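Local coordinates for amidohydrolase family protein (Acinetobacter baumannii, PDB 4I6K) that is probably a 2-pyrone-4,6-dicarboxylate hydrolase of the amidohydrolase family, which would open the lactone ring of that aromatic-degradation intermediate, at residues A[119-131]-A[151-165]. Residues are numbered along the deposited sequence; the frame is centred on the assembly and turned at random.
Sequences IVGVRLNLFGLNL and WQVELHAPPKYLVQL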
ATOM      1  N   ILE A 119      -0.788 -13.150  -6.276  1.00 46.92           N
ATOM      2  CA  ILE A 119      -1.573 -12.104  -5.603  1.00 51.22           C
ATOM      3  C   ILE A 119      -1.826 -12.507  -4.152  1.00 51.72           C
ATOM      4  O   ILE A 119      -2.257 -13.628  -3.898  1.00 53.90           O
ATOM      5  CB  ILE A 119      -2.938 -11.893  -6.282  1.00 52.74           C
ATOM      6  CG1 ILE A 119      -2.761 -11.467  -7.745  1.00 54.16           C
ATOM      7  CG2 ILE A 119      -3.783 -10.902  -5.473  1.00 47.98           C
ATOM      8  CD1 ILE A 119      -1.817 -10.276  -7.941  1.00 47.80           C
ATOM      9  N   VAL A 120      -1.561 -11.597  -3.211  1.00 49.30           N
ATOM     10  CA  VAL A 120      -1.532 -11.932  -1.779  1.00 45.37           C
ATOM     11  C   VAL A 120      -2.432 -11.036  -0.924  1.00 49.34           C
ATOM     12  O   VAL A 120      -2.382 -11.080   0.306  1.00 45.97           O
ATOM     13  CB  VAL A 120      -0.094 -11.880  -1.201  1.00 43.01           C
ATOM     14  CG1 VAL A 120       0.779 -12.955  -1.831  1.00 45.71           C
ATOM     15  CG2 VAL A 120       0.528 -10.494  -1.413  1.00 30.68           C
ATOM     16  N   GLY A 121      -3.249 -10.222  -1.579  1.00 49.47           N
ATOM     17  CA  GLY A 121      -4.164  -9.328  -0.878  1.00 44.91           C
ATOM     18  C   GLY A 121      -4.982  -8.550  -1.889  1.00 44.59           C
ATOM     19  O   GLY A 121      -4.794  -8.696  -3.093  1.00 38.17           O
ATOM     20  N   VAL A 122      -5.897  -7.726  -1.400  1.00 38.63           N
ATOM     21  CA  VAL A 122      -6.699  -6.878  -2.259  1.00 37.08           C
ATOM     22  C   VAL A 122      -6.668  -5.473  -1.665  1.00 47.37           C
ATOM     23  O   VAL A 122      -6.386  -5.312  -0.479  1.00 44.59           O
ATOM     24  CB  VAL A 122      -8.159  -7.362  -2.326  1.00 37.84           C
ATOM     25  CG1 VAL A 122      -8.245  -8.670  -3.084  1.00 50.18           C
ATOM     26  CG2 VAL A 122      -8.724  -7.525  -0.922  1.00 39.14           C
ATOM     27  N   ARG A 123      -6.970  -4.465  -2.477  1.00 45.78           N
ATOM     28  CA  ARG A 123      -6.846  -3.081  -2.039  1.00 42.40           C
ATOM     29  C   ARG A 123      -8.164  -2.328  -2.137  1.00 48.57           C
ATOM     30  O   ARG A 123      -8.857  -2.395  -3.151  1.00 47.51           O
ATOM     31  CB  ARG A 123      -5.795  -2.370  -2.884  1.00 42.68           C
ATOM     32  CG  ARG A 123      -5.364  -1.005  -2.370  1.00 37.92           C
ATOM     33  CD  ARG A 123      -4.326  -0.412  -3.320  1.00 39.66           C
ATOM     34  NE  ARG A 123      -3.614   0.720  -2.737  1.00 48.60           N
ATOM     35  CZ  ARG A 123      -3.278   1.816  -3.409  1.00 52.62           C
ATOM     36  NH1 ARG A 123      -2.624   2.792  -2.795  1.00 39.66           N
ATOM     37  NH2 ARG A 123      -3.615   1.943  -4.689  1.00 50.09           N
ATOM     38  N   LEU A 124      -8.498  -1.616  -1.068  1.00 53.14           N
ATOM     39  CA  LEU A 124      -9.611  -0.673  -1.072  1.00 55.51           C
ATOM     40  C   LEU A 124      -9.048   0.730  -1.243  1.00 50.27           C
ATOM     41  O   LEU A 124      -8.631   1.358  -0.270  1.00 47.62           O
ATOM     42  CB  LEU A 124     -10.387  -0.757   0.244  1.00 54.44           C
ATOM     43  CG  LEU A 124     -11.415  -1.877   0.389  1.00 62.56           C
ATOM     44  CD1 LEU A 124     -11.646  -2.202   1.862  1.00 61.92           C
ATOM     45  CD2 LEU A 124     -12.719  -1.484  -0.289  1.00 66.63           C
ATOM     46  N   ASN A 125      -9.006   1.204  -2.486  1.00 52.12           N
ATOM     47  CA  ASN A 125      -8.500   2.536  -2.772  1.00 48.31           C
ATOM     48  C   ASN A 125      -9.683   3.459  -2.911  1.00 48.64           C
ATOM     49  O   ASN A 125     -10.321   3.504  -3.953  1.00 52.45           O
ATOM     50  CB  ASN A 125      -7.668   2.533  -4.051  1.00 47.18           C
ATOM     51  CG  ASN A 125      -6.925   3.833  -4.260  1.00 55.24           C
ATOM     52  OD1 ASN A 125      -7.073   4.779  -3.483  1.00 57.12           O
ATOM     53  ND2 ASN A 125      -6.111   3.885  -5.310  1.00 54.00           N
ATOM     54  N   LEU A 126      -9.980   4.192  -1.845  1.00 55.63           N
ATOM     55  CA  LEU A 126     -11.255   4.892  -1.747  1.00 52.28           C
ATOM     56  C   LEU A 126     -11.170   6.385  -1.976  1.00 50.99           C
ATOM     57  O   LEU A 126     -12.145   7.093  -1.762  1.00 49.88           O
ATOM     58  CB  LEU A 126     -11.914   4.623  -0.394  1.00 51.42           C
ATOM     59  CG  LEU A 126     -12.245   3.153  -0.149  1.00 43.79           C
ATOM     60  CD1 LEU A 126     -12.848   3.010   1.229  1.00 38.79           C
ATOM     61  CD2 LEU A 126     -13.173   2.627  -1.232  1.00 39.16           C
ATOM     62  N   PHE A 127     -10.018   6.874  -2.410  1.00 50.19           N
ATOM     63  CA  PHE A 127      -9.933   8.279  -2.738  1.00 53.45           C
ATOM     64  C   PHE A 127     -10.862   8.615  -3.894  1.00 56.33           C
ATOM     65  O   PHE A 127     -10.938   7.865  -4.875  1.00 55.33           O
ATOM     66  CB  PHE A 127      -8.498   8.695  -3.028  1.00 48.76           C
ATOM     67  CG  PHE A 127      -7.739   9.060  -1.800  1.00 53.25           C
ATOM     68  CD1 PHE A 127      -7.716  10.372  -1.353  1.00 53.24           C
ATOM     69  CD2 PHE A 127      -7.085   8.087  -1.059  1.00 41.18           C
ATOM     70  CE1 PHE A 127      -7.028  10.713  -0.190  1.00 59.81           C
ATOM     71  CE2 PHE A 127      -6.392   8.418   0.094  1.00 58.74           C
ATOM     72  CZ  PHE A 127      -6.360   9.736   0.530  1.00 54.94           C
ATOM     73  N   GLY A 128     -11.584   9.732  -3.753  1.00 63.68           N
ATOM     74  CA  GLY A 128     -12.523  10.209  -4.772  1.00 49.67           C
ATOM     75  C   GLY A 128     -13.746   9.319  -4.892  1.00 57.81           C
ATOM     76  O   GLY A 128     -14.528   9.441  -5.836  1.00 63.11           O
ATOM     77  N   LEU A 129     -13.918   8.419  -3.933  1.00 53.52           N
ATOM     78  CA  LEU A 129     -15.022   7.465  -3.988  1.00 56.43           C
ATOM     79  C   LEU A 129     -15.843   7.483  -2.711  1.00 53.15           C
ATOM     80  O   LEU A 129     -15.470   8.125  -1.725  1.00 48.35           O
ATOM     81  CB  LEU A 129     -14.489   6.055  -4.232  1.00 59.72           C
ATOM     82  CG  LEU A 129     -13.768   5.852  -5.565  1.00 57.89           C
ATOM     83  CD1 LEU A 129     -13.014   4.545  -5.532  1.00 45.22           C
ATOM     84  CD2 LEU A 129     -14.754   5.893  -6.722  1.00 45.47           C
ATOM     85  N   ASN A 130     -16.967   6.779  -2.728  1.00 55.60           N
ATOM     86  CA  ASN A 130     -17.784   6.691  -1.534  1.00 59.00           C
ATOM     87  C   ASN A 130     -17.275   5.573  -0.657  1.00 60.68           C
ATOM     88  O   ASN A 130     -16.718   4.592  -1.148  1.00 63.98           O
ATOM     89  CB  ASN A 130     -19.251   6.440  -1.880  1.00 60.17           C
ATOM     90  CG  ASN A 130     -19.897   7.616  -2.588  1.00 68.37           C
ATOM     91  OD1 ASN A 130     -20.510   7.450  -3.639  1.00 64.66           O
ATOM     92  ND2 ASN A 130     -19.763   8.811  -2.016  1.00 66.98           N
ATOM     93  N   LEU A 131     -17.471   5.737   0.646  1.00 60.13           N
ATOM     94  CA  LEU A 131     -17.127   4.725   1.631  1.00 53.52           C
ATOM     95  C   LEU A 131     -18.128   3.566   1.525  1.00 54.28           C
ATOM     96  O   LEU A 131     -19.310   3.752   1.762  1.00 56.88           O
ATOM     97  CB  LEU A 131     -17.202   5.371   3.013  1.00 52.55           C
ATOM     98  CG  LEU A 131     -16.640   4.726   4.281  1.00 56.69           C
ATOM     99  CD1 LEU A 131     -15.126   4.909   4.352  1.00 64.09           C
ATOM    100  CD2 LEU A 131     -17.323   5.347   5.504  1.00 54.72           C
ATOM    101  N   TRP A 151      -4.967 -13.870   2.706  1.00 52.35           N
ATOM    102  CA  TRP A 151      -4.673 -12.637   2.020  1.00 44.66           C
ATOM    103  C   TRP A 151      -4.729 -11.492   2.997  1.00 47.73           C
ATOM    104  O   TRP A 151      -5.401 -11.577   4.016  1.00 46.91           O
ATOM    105  CB  TRP A 151      -5.729 -12.418   0.951  1.00 41.21           C
ATOM    106  CG  TRP A 151      -5.342 -12.998  -0.331  1.00 45.23           C
ATOM    107  CD1 TRP A 151      -4.264 -13.797  -0.574  1.00 42.86           C
ATOM    108  CD2 TRP A 151      -6.033 -12.855  -1.574  1.00 39.33           C
ATOM    109  NE1 TRP A 151      -4.233 -14.149  -1.900  1.00 40.63           N
ATOM    110  CE2 TRP A 151      -5.312 -13.588  -2.536  1.00 46.96           C
ATOM    111  CE3 TRP A 151      -7.190 -12.170  -1.968  1.00 36.67           C
ATOM    112  CZ2 TRP A 151      -5.707 -13.655  -3.878  1.00 52.80           C
ATOM    113  CZ3 TRP A 151      -7.582 -12.232  -3.301  1.00 46.78           C
ATOM    114  CH2 TRP A 151      -6.847 -12.976  -4.238  1.00 41.31           C
ATOM    115  N   GLN A 152      -4.037 -10.408   2.675  1.00 47.66           N
ATOM    116  CA  GLN A 152      -4.167  -9.181   3.446  1.00 40.59           C
ATOM    117  C   GLN A 152      -5.237  -8.265   2.805  1.00 48.32           C
ATOM    118  O   GLN A 152      -5.614  -8.435   1.627  1.00 39.39           O
ATOM    119  CB  GLN A 152      -2.823  -8.467   3.473  1.00 46.14           C
ATOM    120  CG  GLN A 152      -2.414  -7.924   2.099  1.00 37.09           C
ATOM    121  CD  GLN A 152      -1.130  -7.133   2.163  1.00 44.02           C
ATOM    122  OE1 GLN A 152      -0.067  -7.693   2.405  1.00 47.09           O
ATOM    123  NE2 GLN A 152      -1.225  -5.818   1.970  1.00 37.83           N
ATOM    124  N   VAL A 153      -5.733  -7.308   3.584  1.00 39.81           N
ATOM    125  CA  VAL A 153      -6.547  -6.217   3.049  1.00 40.97           C
ATOM    126  C   VAL A 153      -5.810  -4.874   3.186  1.00 40.40           C
ATOM    127  O   VAL A 153      -5.533  -4.418   4.298  1.00 43.41           O
ATOM    128  CB  VAL A 153      -7.932  -6.131   3.732  1.00 40.24           C
ATOM    129  CG1 VAL A 153      -8.681  -4.888   3.278  1.00 45.56           C
ATOM    130  CG2 VAL A 153      -8.750  -7.382   3.445  1.00 38.91           C
ATOM    131  N   GLU A 154      -5.498  -4.261   2.043  1.00 40.57           N
ATOM    132  CA  GLU A 154      -4.762  -2.995   1.976  1.00 36.55           C
ATOM    133  C   GLU A 154      -5.722  -1.820   1.795  1.00 43.38           C
ATOM    134  O   GLU A 154      -6.641  -1.878   0.970  1.00 38.96           O
ATOM    135  CB  GLU A 154      -3.752  -3.038   0.818  1.00 41.69           C
ATOM    136  CG  GLU A 154      -2.825  -1.821   0.707  1.00 45.69           C
ATOM    137  CD  GLU A 154      -1.888  -1.895  -0.509  1.00 47.66           C
ATOM    138  OE1 GLU A 154      -2.051  -2.804  -1.357  1.00 51.80           O
ATOM    139  OE2 GLU A 154      -0.981  -1.042  -0.612  1.00 48.88           O
ATOM    140  N   LEU A 155      -5.516  -0.756   2.568  1.00 38.39           N
ATOM    141  CA  LEU A 155      -6.367   0.432   2.463  1.00 48.71           C
ATOM    142  C   LEU A 155      -5.589   1.650   1.992  1.00 47.63           C
ATOM    143  O   LEU A 155      -4.499   1.947   2.485  1.00 46.91           O
ATOM    144  CB  LEU A 155      -7.030   0.772   3.807  1.00 40.02           C
ATOM    145  CG  LEU A 155      -7.652  -0.394   4.580  1.00 57.28           C
ATOM    146  CD1 LEU A 155      -8.300   0.082   5.887  1.00 50.17           C
ATOM    147  CD2 LEU A 155      -8.642  -1.136   3.702  1.00 36.64           C
ATOM    148  N   HIS A 156      -6.160   2.352   1.028  1.00 44.74           N
ATOM    149  CA  HIS A 156      -5.707   3.681   0.721  1.00 48.49           C
ATOM    150  C   HIS A 156      -6.926   4.570   0.849  1.00 48.08           C
ATOM    151  O   HIS A 156      -7.872   4.441   0.079  1.00 49.72           O
ATOM    152  CB  HIS A 156      -5.123   3.754  -0.678  1.00 43.28           C
ATOM    153  CG  HIS A 156      -4.505   5.079  -0.988  1.00 53.61           C
ATOM    154  ND1 HIS A 156      -4.803   5.797  -2.128  1.00 46.56           N
ATOM    155  CD2 HIS A 156      -3.629   5.835  -0.283  1.00 57.06           C
ATOM    156  CE1 HIS A 156      -4.119   6.926  -2.122  1.00 49.94           C
ATOM    157  NE2 HIS A 156      -3.398   6.974  -1.015  1.00 52.76           N
ATOM    158  N   ALA A 157      -6.908   5.451   1.844  1.00 42.89           N
ATOM    159  CA  ALA A 157      -8.099   6.192   2.201  1.00 43.04           C
ATOM    160  C   ALA A 157      -7.793   7.307   3.188  1.00 49.35           C
ATOM    161  O   ALA A 157      -6.815   7.238   3.930  1.00 45.66           O
ATOM    162  CB  ALA A 157      -9.142   5.249   2.781  1.00 44.18           C
ATOM    163  N   PRO A 158      -8.643   8.345   3.198  1.00 49.51           N
ATOM    164  CA  PRO A 158      -8.509   9.456   4.123  1.00 43.64           C
ATOM    165  C   PRO A 158      -8.908   9.041   5.536  1.00 48.47           C
ATOM    166  O   PRO A 158      -9.772   8.168   5.710  1.00 41.98           O
ATOM    167  CB  PRO A 158      -9.512  10.476   3.582  1.00 47.35           C
ATOM    168  CG  PRO A 158     -10.569   9.621   2.904  1.00 39.66           C
ATOM    169  CD  PRO A 158      -9.777   8.522   2.269  1.00 45.37           C
ATOM    170  N   PRO A 159      -8.291   9.679   6.546  1.00 44.49           N
ATOM    171  CA  PRO A 159      -8.556   9.336   7.932  1.00 42.62           C
ATOM    172  C   PRO A 159     -10.051   9.275   8.277  1.00 47.92           C
ATOM    173  O   PRO A 159     -10.466   8.415   9.056  1.00 50.19           O
ATOM    174  CB  PRO A 159      -7.817  10.426   8.697  1.00 37.22           C
ATOM    175  CG  PRO A 159      -6.578  10.641   7.838  1.00 40.20           C
ATOM    176  CD  PRO A 159      -7.143  10.602   6.414  1.00 42.70           C
ATOM    177  N   LYS A 160     -10.853  10.152   7.685  1.00 42.79           N
ATOM    178  CA  LYS A 160     -12.286  10.137   7.932  1.00 46.95           C
ATOM    179  C   LYS A 160     -12.919   8.824   7.464  1.00 48.04           C
ATOM    180  O   LYS A 160     -13.974   8.431   7.948  1.00 46.22           O
ATOM    181  CB  LYS A 160     -12.959  11.342   7.266  1.00 45.26           C
ATOM    182  CG  LYS A 160     -12.958  11.325   5.740  1.00 56.08           C
ATOM    183  CD  LYS A 160     -13.572  12.611   5.201  1.00 59.87           C
ATOM    184  CE  LYS A 160     -13.296  12.846   3.721  1.00 68.29           C
ATOM    185  NZ  LYS A 160     -14.446  12.470   2.847  1.00 69.34           N
ATOM    186  N   TYR A 161     -12.257   8.151   6.526  1.00 47.02           N
ATOM    187  CA  TYR A 161     -12.738   6.889   5.994  1.00 42.48           C
ATOM    188  C   TYR A 161     -12.162   5.740   6.812  1.00 53.80           C
ATOM    189  O   TYR A 161     -12.865   4.759   7.125  1.00 45.43           O
ATOM    190  CB  TYR A 161     -12.328   6.744   4.526  1.00 48.99           C
ATOM    191  CG  TYR A 161     -13.299   7.337   3.512  1.00 52.50           C
ATOM    192  CD1 TYR A 161     -13.180   7.026   2.164  1.00 53.66           C
ATOM    193  CD2 TYR A 161     -14.327   8.204   3.897  1.00 52.60           C
ATOM    194  CE1 TYR A 161     -14.051   7.548   1.219  1.00 56.69           C
ATOM    195  CE2 TYR A 161     -15.217   8.742   2.947  1.00 40.68           C
ATOM    196  CZ  TYR A 161     -15.064   8.403   1.600  1.00 58.39           C
ATOM    197  OH  TYR A 161     -15.913   8.900   0.612  1.00 49.91           O
ATOM    198  N   LEU A 162     -10.881   5.867   7.162  1.00 46.90           N
ATOM    199  CA  LEU A 162     -10.195   4.834   7.939  1.00 48.67           C
ATOM    200  C   LEU A 162     -10.857   4.623   9.295  1.00 47.65           C
ATOM    201  O   LEU A 162     -10.982   3.488   9.753  1.00 49.86           O
ATOM    202  CB  LEU A 162      -8.716   5.180   8.136  1.00 45.05           C
ATOM    203  CG  LEU A 162      -7.865   5.296   6.879  1.00 43.64           C
ATOM    204  CD1 LEU A 162      -6.519   5.952   7.187  1.00 37.29           C
ATOM    205  CD2 LEU A 162      -7.674   3.923   6.280  1.00 36.06           C
ATOM    206  N   VAL A 163     -11.267   5.715   9.940  1.00 52.92           N
ATOM    207  CA  VAL A 163     -11.921   5.636  11.248  1.00 46.63           C
ATOM    208  C   VAL A 163     -13.200   4.785  11.174  1.00 48.45           C
ATOM    209  O   VAL A 163     -13.655   4.205  12.172  1.00 43.24           O
ATOM    210  CB  VAL A 163     -12.269   7.032  11.776  1.00 53.86           C
ATOM    211  CG1 VAL A 163     -13.179   6.921  12.988  1.00 55.19           C
ATOM    212  CG2 VAL A 163     -11.000   7.821  12.103  1.00 50.54           C
ATOM    213  N   GLN A 164     -13.747   4.710   9.966  1.00 47.82           N
ATOM    214  CA  GLN A 164     -14.979   3.997   9.663  1.00 51.77           C
ATOM    215  C   GLN A 164     -14.730   2.533   9.357  1.00 48.86           C
ATOM    216  O   GLN A 164     -15.526   1.658   9.706  1.00 49.72           O
ATOM    217  CB  GLN A 164     -15.549   4.595   8.390  1.00 61.28           C
ATOM    218  CG  GLN A 164     -17.007   4.503   8.285  1.00 62.17           C
ATOM    219  CD  GLN A 164     -17.647   5.655   8.969  1.00 73.22           C
ATOM    220  OE1 GLN A 164     -17.447   5.870  10.169  1.00 73.97           O
ATOM    221  NE2 GLN A 164     -18.418   6.428   8.215  1.00 63.69           N
ATOM    222  N   LEU A 165     -13.625   2.281   8.664  1.00 52.08           N
ATOM    223  CA  LEU A 165     -13.322   0.960   8.125  1.00 51.95           C
ATOM    224  C   LEU A 165     -12.720  -0.001   9.137  1.00 50.93           C
ATOM    225  O   LEU A 165     -13.102  -1.170   9.199  1.00 47.54           O
ATOM    226  CB  LEU A 165     -12.377   1.100   6.932  1.00 54.07           C
ATOM    227  CG  LEU A 165     -12.995   1.797   5.720  1.00 54.82           C
ATOM    228  CD1 LEU A 165     -11.915   2.366   4.823  1.00 44.24           C
ATOM    229  CD2 LEU A 165     -13.879   0.813   4.974  1.00 30.55           C
TER
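The imidazole of His156 gives its ND1 hydrogen to Asn125 OD1 at 2.8 Å, with an N-H...O angle of 154°. The acceptor lies close to the ring plane, the donor above the amide plane, and the two flat groups are steeply inclined. Phe127 bends back over one face of the imidazole, its CD2 3.4 Å from His156 CE1, and in turn receives Pro158 CD over its own face. Arg123 runs alongside His156, its NH1 3.4 Å from His156 CB and its guanidinium 14° from parallel to the ring. An extended chain with CG anti to the backbone N (chi1 -169°) carries the guanidinium to a bound citrate, probably from the crystallisation liquor, which takes hydrogen bonds from Arg123 NH1 and Asn125 ND2; NH1 also pairs with Asp179. The salt bridge from Arg123 NE to Glu154 OE2 is long at 3.8 Å, and Glu154 has Lys210 as its stronger partner.

Strands 119-125 and 152-156 illustrate the right-handed beta-alpha-beta crossover of a TIM barrel: parallel neighbours joined through helix 137-148, with alternating backbone bonds. Arg123, Asn125 and His156 lie toward the C-terminal ends of their strands, where TIM barrels keep their active sites, and probably form part of its wall. With the polar side chains turned into the barrel, Val122, Val153, Leu124 and Leu155 share the other face, where Leu124 CD1 meets Leu155 CD2 at 3.7 Å. At the strand starts, Trp151 lays its indole against the backbone of Gly121, while Val122 CG1 touches Trp151 CZ3. Leu126 meets Leu165, on helix 159-169, tip to tip, CD1 to CD1, at 3.8 Å.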